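Local coordinates for extracellular solute-binding protein family 5 (Brucella melitensis, PDB 4ONY) that probably serves as the periplasmic substrate-binding component of an ABC transporter, capturing peptides or related solutes for uptake, at residues W114-L119 against S168-F173. Numbering follows the deposited sequence.
Sequences WVEFTL and SVRFTF
The guanidinium of R170 lies flat against the indole of W114: the two planes are only 15° apart, and R170 CZ stands 3.8 Å from the centroid of the six-membered ring, close to its normal, which meets the criteria for a cation-pi stack. R170 NH1 sits over the middle of the indole, 3.4 Å from W114 CD2. R170 reaches this position by starting extended and then bending at chi3 (-73°), which brings the guanidinium over strand 114-119. While one face rests on W114, the edge forms a salt bridge: R170 NE and NH2 both donate to E116 OE1, R170 NH2 at 3.0 Å. OE1 lies close to the guanidinium plane, but the carboxylate is turned 69° from it, so NE approaches from above the carboxylate plane and NH2 nearly along the C-O bond. The other oxygen, E116 OE2, is hydrogen-bonded to T164 OG1, so both ends of the carboxylate are fixed. Further along this face, T118 OG1 and S168 OG are hydrogen-bonded at 2.9 Å.

Beneath these side chains the two strands run nearly antiparallel; 97-108 pairs with 114-119 and 158-165 with 168-173, making them inner strands of an antiparallel sheet of this family 5 solute-binding protein. V115 pairs with F171 and F117 with V169 through reciprocal, fairly straight backbone N-H to O bonds.

The opposite face is buried and apolar. The rings of F117 and F171 meet obliquely, F117 CD2 lying 3.8 Å from F171 CE1, and I185 of helix 181-187 touches both. V115 CG1 reaches F173 CZ at 3.7 Å, and the F173 ring in turn meets F181.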
loop_
_atom_site.group_PDB
_atom_site.type_symbol
_atom_site.label_atom_id
_atom_site.label_comp_id
_atom_site.label_asym_id
_atom_site.label_seq_id
_atom_site.Cartn_x
_atom_site.Cartn_y
_atom_site.Cartn_z
ATOM N N TRP A 114 -22.927 -0.973 16.086
ATOM C CA TRP A 114 -22.579 -2.330 16.571
ATOM C C TRP A 114 -22.374 -3.273 15.411
ATOM O O TRP A 114 -22.857 -2.998 14.302
ATOM C CB TRP A 114 -23.667 -2.921 17.518
ATOM C CG TRP A 114 -25.025 -3.006 16.903
ATOM C CD1 TRP A 114 -26.022 -2.096 17.018
ATOM C CD2 TRP A 114 -25.529 -4.047 16.053
ATOM N NE1 TRP A 114 -27.120 -2.495 16.301
ATOM C CE2 TRP A 114 -26.853 -3.692 15.702
ATOM C CE3 TRP A 114 -24.991 -5.238 15.545
ATOM C CZ2 TRP A 114 -27.637 -4.466 14.844
ATOM C CZ3 TRP A 114 -25.794 -6.041 14.725
ATOM C CH2 TRP A 114 -27.100 -5.645 14.376
ATOM N N VAL A 115 -21.638 -4.363 15.665
ATOM C CA VAL A 115 -21.483 -5.446 14.704
ATOM C C VAL A 115 -21.512 -6.750 15.478
ATOM O O VAL A 115 -21.007 -6.827 16.591
ATOM C CB VAL A 115 -20.205 -5.299 13.824
ATOM C CG1 VAL A 115 -18.946 -5.381 14.666
ATOM C CG2 VAL A 115 -20.151 -6.365 12.722
ATOM N N GLU A 116 -22.125 -7.768 14.909
ATOM C CA GLU A 116 -22.244 -9.055 15.574
ATOM C C GLU A 116 -21.820 -10.192 14.626
ATOM O O GLU A 116 -22.226 -10.221 13.484
ATOM C CB GLU A 116 -23.675 -9.254 16.099
ATOM C CG GLU A 116 -23.912 -10.615 16.775
ATOM C CD GLU A 116 -25.256 -10.682 17.535
ATOM O OE1 GLU A 116 -26.009 -9.702 17.537
ATOM O OE2 GLU A 116 -25.549 -11.675 18.212
ATOM N N PHE A 117 -20.985 -11.093 15.129
ATOM C CA PHE A 117 -20.406 -12.191 14.354
ATOM C C PHE A 117 -20.866 -13.475 14.951
ATOM O O PHE A 117 -20.929 -13.595 16.193
ATOM C CB PHE A 117 -18.883 -12.152 14.448
ATOM C CG PHE A 117 -18.278 -10.872 13.941
ATOM C CD1 PHE A 117 -18.056 -10.680 12.571
ATOM C CD2 PHE A 117 -17.914 -9.866 14.823
ATOM C CE1 PHE A 117 -17.490 -9.498 12.093
ATOM C CE2 PHE A 117 -17.383 -8.685 14.348
ATOM C CZ PHE A 117 -17.155 -8.500 12.988
ATOM N N THR A 118 -21.169 -14.441 14.106
ATOM C CA THR A 118 -21.465 -15.775 14.565
ATOM C C THR A 118 -20.395 -16.677 13.993
ATOM O O THR A 118 -20.207 -16.718 12.781
ATOM C CB THR A 118 -22.866 -16.211 14.139
ATOM O OG1 THR A 118 -23.794 -15.223 14.576
ATOM C CG2 THR A 118 -23.253 -17.582 14.712
ATOM N N LEU A 119 -19.670 -17.348 14.889
ATOM C CA LEU A 119 -18.559 -18.205 14.511
ATOM C C LEU A 119 -19.051 -19.484 13.847
ATOM O O LEU A 119 -20.134 -19.984 14.145
ATOM C CB LEU A 119 -17.719 -18.585 15.726
ATOM C CG LEU A 119 -17.154 -17.417 16.553
ATOM C CD1 LEU A 119 -16.385 -17.942 17.767
ATOM C CD2 LEU A 119 -16.258 -16.580 15.673
ATOM N N SER A 168 -22.022 -16.592 19.234
ATOM C CA SER A 168 -22.162 -15.193 18.760
ATOM C C SER A 168 -21.542 -14.160 19.679
ATOM O O SER A 168 -21.682 -14.226 20.890
ATOM C CB SER A 168 -23.625 -14.817 18.603
ATOM O OG SER A 168 -24.115 -15.386 17.428
ATOM N N VAL A 169 -20.917 -13.167 19.081
ATOM C CA VAL A 169 -20.286 -12.097 19.820
ATOM C C VAL A 169 -20.619 -10.755 19.203
ATOM O O VAL A 169 -20.497 -10.560 18.007
ATOM C CB VAL A 169 -18.772 -12.330 19.961
ATOM C CG1 VAL A 169 -18.054 -12.408 18.591
ATOM C CG2 VAL A 169 -18.168 -11.238 20.798
ATOM N N ARG A 170 -21.017 -9.808 20.029
ATOM C CA ARG A 170 -21.386 -8.478 19.566
ATOM C C ARG A 170 -20.459 -7.391 20.115
ATOM O O ARG A 170 -20.177 -7.363 21.299
ATOM C CB ARG A 170 -22.832 -8.147 19.962
ATOM C CG ARG A 170 -23.217 -6.740 19.533
ATOM C CD ARG A 170 -24.621 -6.302 19.934
ATOM N NE ARG A 170 -25.637 -6.971 19.130
ATOM C CZ ARG A 170 -26.764 -6.409 18.657
ATOM N NH1 ARG A 170 -27.065 -5.123 18.899
ATOM N NH2 ARG A 170 -27.621 -7.145 17.938
ATOM N N PHE A 171 -19.989 -6.516 19.235
ATOM C CA PHE A 171 -19.191 -5.332 19.603
ATOM C C PHE A 171 -20.098 -4.121 19.480
ATOM O O PHE A 171 -20.642 -3.875 18.401
ATOM C CB PHE A 171 -18.030 -5.146 18.605
ATOM C CG PHE A 171 -17.026 -6.263 18.621
ATOM C CD1 PHE A 171 -17.285 -7.465 17.997
ATOM C CD2 PHE A 171 -15.813 -6.106 19.254
ATOM C CE1 PHE A 171 -16.349 -8.495 18.013
ATOM C CE2 PHE A 171 -14.886 -7.126 19.284
ATOM C CZ PHE A 171 -15.157 -8.328 18.673
ATOM N N THR A 172 -20.295 -3.390 20.561
ATOM C CA THR A 172 -21.020 -2.113 20.511
ATOM C C THR A 172 -20.034 -0.970 20.636
ATOM O O THR A 172 -19.224 -0.959 21.565
ATOM C CB THR A 172 -22.048 -2.030 21.648
ATOM O OG1 THR A 172 -22.871 -3.180 21.605
ATOM C CG2 THR A 172 -22.923 -0.753 21.540
ATOM N N PHE A 173 -20.090 -0.024 19.705
ATOM C CA PHE A 173 -19.101 1.024 19.611
ATOM C C PHE A 173 -19.519 2.297 20.313
ATOM O O PHE A 173 -20.693 2.524 20.534
ATOM C CB PHE A 173 -18.774 1.312 18.134
ATOM C CG PHE A 173 -18.350 0.079 17.386
ATOM C CD1 PHE A 173 -17.236 -0.637 17.815
ATOM C CD2 PHE A 173 -19.089 -0.404 16.354
ATOM C CE1 PHE A 173 -16.856 -1.797 17.182
ATOM C CE2 PHE A 173 -18.694 -1.555 15.698
ATOM C CZ PHE A 173 -17.571 -2.252 16.110
#